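Mannitol dehydrogenase (Pseudomonas fluorescens, PDB 1LJ8) binds NAD and probably catalyses the reversible NAD-dependent oxidation of mannitol to fructose. Local coordinates at residues A[64-67]-A[68-71]; A[235-238]-A[239-242]; A[250-253]-A[254-257]. One frame throughout, in Å; residues are numbered along the deposited sequence.

Contact 1: residues A[64-67]-A[68-71]; sequences GLRS and EDRK. With NAD (nicotinamide-adenine-dinucleotide), chain B.
At Gly-64, which ends strand 59-64, a beta carbon would run into Asp-69 CB, and Gly-64 CA comes within 3.2 Å of Asp-69 OD2. At Leu-65 a water accepts from the backbone N and donates to that same OD2, while Leu-65 CD1 reaches C2A of the NAD adenine at 3.9 Å. Arg-66 begins a type I beta turn that ends at Asp-69. Arg-66 N donates to Asp-69 OD2 (2.9 Å) from above the carboxylate plane, and Asp-69 N returns a bond to Arg-66 O (2.9 Å). Gripped by backbone and water, OD2 fixes the rotation of the carboxylate, leaving OD1 to accept from the ribose hydroxyls of NAD, at 2.6 Å from O2B and 3.1 Å from O3B.

The Arg-66 chain bends at chi3 (69°), so that NH1 donates to NAD O2B lying at the guanidinium edge, in its plane; NH1 is less surely placed, so the bond is tentative. Over one guanidinium face stacks the Glu-68 carboxylate, the planes 28° apart. The long Arg-66 NH1 to Glu-68 OE2 salt bridge rests on charge alone, no N-H pointing at the oxygen, and the uncertain NH1 makes it approximate. Ser-67 OG, held between its backbone N and carbonyl carbon (chi1 58°), donates to Glu-68 OE2 at 2.8 Å. Ser-67 O takes a bond from Arg-70 N and faces the Arg-70 guanidinium, whose main partner is Glu-109.

Asp-69 plays the part of the acid that in classic NAD-binding Rossmann folds ends the second strand, here set a few residues later, past the turn.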
loop_
_atom_site.group_PDB
_atom_site.type_symbol
_atom_site.label_atom_id
_atom_site.label_comp_id
_atom_site.label_asym_id
_atom_site.label_seq_id
_atom_site.Cartn_x
_atom_site.Cartn_y
_atom_site.Cartn_z
ATOM N N GLY A 64 9.906 -10.937 7.031
ATOM C CA GLY A 64 10.557 -9.663 6.774
ATOM C C GLY A 64 11.808 -9.876 5.927
ATOM O O GLY A 64 12.714 -10.649 6.312
ATOM N N LEU A 65 11.866 -9.205 4.775
ATOM C CA LEU A 65 13.036 -9.338 3.866
ATOM C C LEU A 65 14.031 -8.189 3.984
ATOM O O LEU A 65 15.126 -8.229 3.362
ATOM C CB LEU A 65 12.557 -9.366 2.399
ATOM C CG LEU A 65 11.503 -10.419 2.048
ATOM C CD1 LEU A 65 11.264 -10.475 0.514
ATOM C CD2 LEU A 65 12.020 -11.800 2.581
ATOM N N ARG A 66 13.684 -7.172 4.759
ATOM C CA ARG A 66 14.512 -5.958 4.859
ATOM C C ARG A 66 15.057 -5.692 6.244
ATOM O O ARG A 66 14.463 -6.104 7.233
ATOM C CB ARG A 66 13.694 -4.736 4.393
ATOM C CG ARG A 66 13.218 -4.902 2.940
ATOM C CD ARG A 66 12.288 -3.780 2.477
ATOM N NE ARG A 66 12.889 -2.449 2.317
ATOM C CZ ARG A 66 12.691 -1.407 3.129
ATOM N NH1 ARG A 66 11.909 -1.494 4.218
ATOM N NH2 ARG A 66 13.241 -0.236 2.814
ATOM N N SER A 67 16.178 -4.974 6.300
ATOM C CA SER A 67 16.822 -4.670 7.581
ATOM C C SER A 67 15.864 -3.931 8.496
ATOM O O SER A 67 15.880 -4.174 9.712
ATOM C CB SER A 67 18.088 -3.816 7.346
ATOM O OG SER A 67 17.726 -2.637 6.658
ATOM N N GLU A 68 15.031 -3.042 7.948
ATOM C CA GLU A 68 14.082 -2.322 8.811
ATOM C C GLU A 68 13.000 -3.198 9.457
ATOM O O GLU A 68 12.330 -2.767 10.396
ATOM C CB GLU A 68 13.419 -1.129 8.083
ATOM C CG GLU A 68 13.384 -1.181 6.566
ATOM C CD GLU A 68 14.733 -0.914 5.919
ATOM O OE1 GLU A 68 15.225 0.254 5.948
ATOM O OE2 GLU A 68 15.310 -1.874 5.376
ATOM N N ASP A 69 12.833 -4.433 8.982
ATOM C CA ASP A 69 11.841 -5.335 9.566
ATOM C C ASP A 69 12.273 -5.923 10.919
ATOM O O ASP A 69 11.460 -6.493 11.638
ATOM C CB ASP A 69 11.554 -6.490 8.594
ATOM C CG ASP A 69 10.972 -5.994 7.274
ATOM O OD1 ASP A 69 10.228 -4.981 7.314
ATOM O OD2 ASP A 69 11.247 -6.580 6.219
ATOM N N ARG A 70 13.553 -5.792 11.271
ATOM C CA ARG A 70 14.036 -6.339 12.542
ATOM C C ARG A 70 13.338 -5.690 13.727
ATOM O O ARG A 70 12.976 -6.368 14.682
ATOM C CB ARG A 70 15.558 -6.125 12.676
ATOM C CG ARG A 70 16.237 -6.872 13.868
ATOM C CD ARG A 70 17.724 -6.465 13.903
ATOM N NE ARG A 70 18.209 -6.497 12.530
ATOM C CZ ARG A 70 19.068 -5.635 11.981
ATOM N NH1 ARG A 70 19.598 -4.637 12.704
ATOM N NH2 ARG A 70 19.324 -5.721 10.671
ATOM N N LYS A 71 13.159 -4.382 13.669
ATOM C CA LYS A 71 12.493 -3.683 14.774
ATOM C C LYS A 71 11.059 -4.180 14.923
ATOM O O LYS A 71 10.615 -4.391 16.042
ATOM C CB LYS A 71 12.479 -2.170 14.561
ATOM C CG LYS A 71 11.846 -1.413 15.758
ATOM C CD LYS A 71 12.082 0.089 15.708
ATOM C CE LYS A 71 11.810 0.732 17.104
ATOM N NZ LYS A 71 10.406 0.476 17.586
HETATM P PA NAD B . 4.725 0.078 6.167
HETATM O O1A NAD B . 5.731 1.060 5.858
HETATM O O2A NAD B . 4.130 -0.079 7.525
HETATM O O5B NAD B . 5.248 -1.384 5.795
HETATM C C5B NAD B . 5.759 -1.648 4.451
HETATM C C4B NAD B . 6.262 -3.096 4.623
HETATM O O4B NAD B . 6.771 -3.527 3.294
HETATM C C3B NAD B . 7.528 -3.281 5.534
HETATM O O3B NAD B . 7.372 -4.557 6.182
HETATM C C2B NAD B . 8.688 -3.242 4.529
HETATM O O2B NAD B . 9.868 -3.870 5.013
HETATM C C1B NAD B . 8.096 -4.038 3.381
HETATM N N9A NAD B . 8.716 -3.840 2.110
HETATM C C8A NAD B . 9.058 -2.688 1.429
HETATM N N7A NAD B . 9.580 -2.936 0.250
HETATM C C5A NAD B . 9.576 -4.321 0.164
HETATM C C6A NAD B . 10.003 -5.142 -0.885
HETATM N N6A NAD B . 10.500 -4.726 -2.051
HETATM N N1A NAD B . 9.906 -6.516 -0.711
HETATM C C2A NAD B . 9.391 -7.064 0.462
HETATM N N3A NAD B . 8.940 -6.268 1.508
HETATM C C4A NAD B . 9.063 -4.891 1.300
HETATM O O3 NAD B . 3.568 0.308 5.105
HETATM P PN NAD B . 1.995 -0.022 5.155
HETATM O O1N NAD B . 1.275 1.161 5.635
HETATM O O2N NAD B . 1.838 -1.271 5.906
HETATM O O5D NAD B . 1.633 -0.170 3.628
HETATM C C5D NAD B . 2.194 -1.272 2.927
HETATM C C4D NAD B . 1.412 -1.397 1.693
HETATM O O4D NAD B . 0.061 -1.860 1.895
HETATM C C3D NAD B . 1.286 -0.140 0.759
HETATM O O3D NAD B . 2.475 0.109 0.019
HETATM C C2D NAD B . 0.038 -0.432 -0.052
HETATM O O2D NAD B . 0.345 -1.165 -1.230
HETATM C C1D NAD B . -0.841 -1.245 0.933
HETATM N N1N NAD B . -1.883 -0.454 1.616
HETATM C C2N NAD B . -1.651 0.457 2.663
HETATM C C3N NAD B . -2.716 1.184 3.129
HETATM C C7N NAD B . -2.471 2.213 4.249
HETATM O O7N NAD B . -3.398 2.995 4.506
HETATM N N7N NAD B . -1.303 2.308 4.849
HETATM C C4N NAD B . -4.063 1.034 2.539
HETATM C C5N NAD B . -4.250 0.070 1.502
HETATM C C6N NAD B . -3.156 -0.699 1.013
HETATM O O HOH W 1 9.743 -7.466 4.110
HETATM O O HOH W 2 14.969 -2.396 12.189
HETATM O O HOH W 3 17.153 -3.982 3.838
#

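Contact 2: residues A[235-238]-A[239-242]; sequences MTST and AHRL
Arg-241 N and Leu-242 N donate to Ser-237 O and Thr-238 O, at 3.1 Å and 2.8 Å respectively, so that the backbone of 235-238 runs straight into the first turn of helix 238-248. Ser-237 is the N-cap. Its OG stands between the backbone N and the carbonyl carbon (chi1 63°), a rotation that turns the oxygen back over the helix start to accept from His-240 N at 3.2 Å, with a nearly straight N-H (165°). This is the capping bond of the helix start.

The same hydroxyl lies 3.3 Å from His-240 CD2, and the backbone O of Met-235 (selenomethionine) comes to 3.5 Å from that carbon, so two oxygens gather at one corner of the imidazole. Thr-238 and Leu-242, one helical turn apart, run alongside one another: Thr-238 CG2, anti to its backbone nitrogen, packs on Leu-242 CD1 at 3.6 Å. This methyl also borders the Arg-241 guanidinium, 3.7 Å from NH2. On its other branch Thr-238 OG1 shares a water with Arg-241 NE, and the water sits at the guanidinium edge, in its plane.

Beyond the turn, His-240 NE2 bonds to Ala-368 O and Met-235 O accepts from Gln-370 NE2, tying the cap to the loop that holds Ala-368 and Gln-370. Thr-236 OG1 bonds to Pro-255 O, so the loop leading from strand 227-230 into helix 238-248 lies against the segment that enters strand 256-258.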
loop_
_atom_site.group_PDB
_atom_site.type_symbol
_atom_site.label_atom_id
_atom_site.label_comp_id
_atom_site.label_asym_id
_atom_site.label_seq_id
_atom_site.Cartn_x
_atom_site.Cartn_y
_atom_site.Cartn_z
HETATM N N MSE A 235 1.052 5.704 9.975
HETATM C CA MSE A 235 2.261 5.178 10.617
HETATM C C MSE A 235 2.046 5.334 12.115
HETATM O O MSE A 235 1.358 6.269 12.565
HETATM C CB MSE A 235 3.511 5.988 10.213
HETATM C CG MSE A 235 3.694 6.082 8.714
HETATM SE SE MSE A 235 5.377 7.028 8.372
HETATM C CE MSE A 235 4.820 8.816 8.979
ATOM N N THR A 236 2.568 4.397 12.898
ATOM C CA THR A 236 2.415 4.506 14.331
ATOM C C THR A 236 3.529 5.431 14.823
ATOM O O THR A 236 4.637 5.028 15.055
ATOM C CB THR A 236 2.522 3.130 15.003
ATOM O OG1 THR A 236 1.352 2.367 14.630
ATOM C CG2 THR A 236 2.584 3.269 16.560
ATOM N N SER A 237 3.200 6.698 14.963
ATOM C CA SER A 237 4.175 7.675 15.465
ATOM C C SER A 237 4.167 7.571 17.008
ATOM O O SER A 237 3.338 6.884 17.633
ATOM C CB SER A 237 3.698 9.055 15.040
ATOM O OG SER A 237 2.452 9.262 15.692
ATOM N N THR A 238 5.110 8.252 17.648
ATOM C CA THR A 238 5.127 8.229 19.088
ATOM C C THR A 238 3.827 8.764 19.658
ATOM O O THR A 238 3.308 8.249 20.638
ATOM C CB THR A 238 6.302 9.071 19.613
ATOM O OG1 THR A 238 7.504 8.452 19.180
ATOM C CG2 THR A 238 6.289 9.143 21.123
ATOM N N ALA A 239 3.298 9.822 19.058
ATOM C CA ALA A 239 2.058 10.382 19.574
ATOM C C ALA A 239 0.921 9.352 19.511
ATOM O O ALA A 239 0.126 9.243 20.445
ATOM C CB ALA A 239 1.678 11.628 18.764
ATOM N N HIS A 240 0.839 8.617 18.401
ATOM C CA HIS A 240 -0.223 7.588 18.296
ATOM C C HIS A 240 -0.056 6.553 19.410
ATOM O O HIS A 240 -1.011 6.152 20.081
ATOM C CB HIS A 240 -0.152 6.942 16.904
ATOM C CG HIS A 240 -0.917 7.701 15.858
ATOM N ND1 HIS A 240 -2.289 7.853 15.929
ATOM C CD2 HIS A 240 -0.530 8.327 14.719
ATOM C CE1 HIS A 240 -2.713 8.536 14.880
ATOM N NE2 HIS A 240 -1.670 8.843 14.131
ATOM N N ARG A 241 1.183 6.133 19.657
ATOM C CA ARG A 241 1.431 5.130 20.696
ATOM C C ARG A 241 1.109 5.676 22.085
ATOM O O ARG A 241 0.509 5.001 22.925
ATOM C CB ARG A 241 2.909 4.669 20.612
ATOM C CG ARG A 241 3.376 3.781 21.762
ATOM C CD ARG A 241 4.848 3.346 21.570
ATOM N NE ARG A 241 5.857 4.426 21.698
ATOM C CZ ARG A 241 6.230 5.031 22.825
ATOM N NH1 ARG A 241 5.695 4.716 24.001
ATOM N NH2 ARG A 241 7.213 5.945 22.783
ATOM N N LEU A 242 1.488 6.926 22.341
ATOM C CA LEU A 242 1.225 7.515 23.627
ATOM C C LEU A 242 -0.261 7.731 23.857
ATOM O O LEU A 242 -0.742 7.611 24.994
ATOM C CB LEU A 242 1.984 8.859 23.766
ATOM C CG LEU A 242 3.515 8.706 23.792
ATOM C CD1 LEU A 242 4.165 10.105 23.878
ATOM C CD2 LEU A 242 3.952 7.873 24.995
HETATM O O HOH W 4 7.608 5.533 19.408
#

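Contact 3: residues A[250-253]-A[254-257]; sequences IDDA and WPVV
Asp-252 and Trp-254 form an Asx turn, in which the aspartate side chain takes the amide two residues on, just ahead of strand 256-258 at the margin of the Rossmann sheet. Trp-254 N donates to Asp-252 OD1 at 2.9 Å with an N-H angle of 154°, meeting the oxygen from above the carboxylate plane. With CG anti to the Asp-252 nitrogen (chi1 -172°), the carboxylate swings forward along the chain and lies against the next residues.

This inner side is the close-packed one. Asp-252 and Pro-255, both buried, pass one another with their ends facing opposite ways: OD2 rests 3.4 Å from Pro-255 CB, and Pro-255 CD lies 3.4 Å from Asp-252 O. The carboxylate is well satisfied, for OD2 also bonds to Thr-84 OG1 on strand 83-87 and OD1 to Gln-79 NE2. With alanine in this place, the Trp-254 amide, Thr-84 and Gln-79 would probably lose the carboxylate they share, and the turn before the strand could shift.

The outer side is looser. Ala-253 and Trp-254 are partly exposed, and the methyl of Ala-253 meets little of the following residues beyond the Trp-254 amide. The Trp-254 indole packs on Ala-72, Asp-75 and Leu-76 of helix 69-77 and makes a cation-pi contact with Arg-39, whose NH1 donates to Trp-254 O. Back on the inner side, Pro-255 N, with no hydrogen to give, comes to 3.3 Å from Asp-252 OD1 without bonding to it.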
loop_
_atom_site.group_PDB
_atom_site.type_symbol
_atom_site.label_atom_id
_atom_site.label_comp_id
_atom_site.label_asym_id
_atom_site.label_seq_id
_atom_site.Cartn_x
_atom_site.Cartn_y
_atom_site.Cartn_z
ATOM N N ILE A 250 -2.750 0.827 27.848
ATOM C CA ILE A 250 -1.874 -0.192 27.270
ATOM C C ILE A 250 -0.525 0.392 26.857
ATOM O O ILE A 250 -0.473 1.453 26.166
ATOM C CB ILE A 250 -2.486 -0.807 25.960
ATOM C CG1 ILE A 250 -3.906 -1.359 26.223
ATOM C CG2 ILE A 250 -1.517 -1.925 25.433
ATOM C CD1 ILE A 250 -4.652 -1.830 24.918
ATOM N N ASP A 251 0.543 -0.303 27.233
ATOM C CA ASP A 251 1.873 0.122 26.822
ATOM C C ASP A 251 2.180 -0.876 25.717
ATOM O O ASP A 251 2.511 -2.025 25.980
ATOM C CB ASP A 251 2.880 0.002 27.974
ATOM C CG ASP A 251 2.554 0.940 29.133
ATOM O OD1 ASP A 251 2.419 2.154 28.867
ATOM O OD2 ASP A 251 2.436 0.464 30.311
ATOM N N ASP A 252 2.001 -0.447 24.468
ATOM C CA ASP A 252 2.225 -1.315 23.315
ATOM C C ASP A 252 3.428 -0.715 22.558
ATOM O O ASP A 252 3.412 0.458 22.197
ATOM C CB ASP A 252 0.948 -1.313 22.447
ATOM C CG ASP A 252 0.995 -2.328 21.312
ATOM O OD1 ASP A 252 2.105 -2.674 20.853
ATOM O OD2 ASP A 252 -0.087 -2.769 20.882
ATOM N N ALA A 253 4.476 -1.517 22.304
ATOM C CA ALA A 253 5.647 -0.978 21.635
ATOM C C ALA A 253 5.291 -0.630 20.183
ATOM O O ALA A 253 5.970 0.196 19.576
ATOM C CB ALA A 253 6.804 -2.010 21.626
ATOM N N TRP A 254 4.273 -1.281 19.634
ATOM C CA TRP A 254 3.948 -1.018 18.206
ATOM C C TRP A 254 2.514 -1.372 17.877
ATOM O O TRP A 254 2.208 -2.378 17.223
ATOM C CB TRP A 254 4.920 -1.822 17.297
ATOM C CG TRP A 254 4.883 -1.476 15.800
ATOM C CD1 TRP A 254 4.783 -0.234 15.241
ATOM C CD2 TRP A 254 4.910 -2.409 14.720
ATOM N NE1 TRP A 254 4.733 -0.347 13.857
ATOM C CE2 TRP A 254 4.808 -1.675 13.524
ATOM C CE3 TRP A 254 4.994 -3.811 14.654
ATOM C CZ2 TRP A 254 4.790 -2.298 12.257
ATOM C CZ3 TRP A 254 4.964 -4.429 13.411
ATOM C CH2 TRP A 254 4.862 -3.671 12.230
ATOM N N PRO A 255 1.595 -0.548 18.359
ATOM C CA PRO A 255 0.198 -0.840 18.040
ATOM C C PRO A 255 -0.039 -0.435 16.569
ATOM O O PRO A 255 0.837 0.180 15.952
ATOM C CB PRO A 255 -0.575 0.072 18.990
ATOM C CG PRO A 255 0.339 1.302 19.136
ATOM C CD PRO A 255 1.757 0.657 19.195
ATOM N N VAL A 256 -1.178 -0.812 16.001
ATOM C CA VAL A 256 -1.503 -0.360 14.632
ATOM C C VAL A 256 -2.723 0.563 14.795
ATOM O O VAL A 256 -3.641 0.247 15.559
ATOM C CB VAL A 256 -1.823 -1.509 13.649
ATOM C CG1 VAL A 256 -3.106 -2.306 14.060
ATOM C CG2 VAL A 256 -2.019 -0.903 12.203
ATOM N N VAL A 257 -2.682 1.732 14.155
ATOM C CA VAL A 257 -3.821 2.655 14.240
ATOM C C VAL A 257 -4.488 2.665 12.860
ATOM O O VAL A 257 -3.800 2.526 11.829
ATOM C CB VAL A 257 -3.378 4.114 14.617
ATOM C CG1 VAL A 257 -2.920 4.141 16.094
ATOM C CG2 VAL A 257 -2.273 4.604 13.714
#

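In the fold
The three local motifs come in series along one Rossmann domain and differ in how near they come to NAD. Contact 1 holds the adenosine ribose directly, whereas side chains of contacts 2 and 3 stop short of the cofactor: Met-235 lies about 6 Å and Trp-254 about 5 Å from it. Contacts 2 and 3 are joined, their centres 8 Å apart, by a probable hydrogen bond of 2.6 Å from Thr-236 OG1 to Pro-255 O and by Arg-241 CD packing 3.3 Å from Asp-252 O. Contact 1 stands off, its centre 18 Å from that of contact 3, yet helix 69-77, whose first residues belong to it, carries the residues that receive Trp-254.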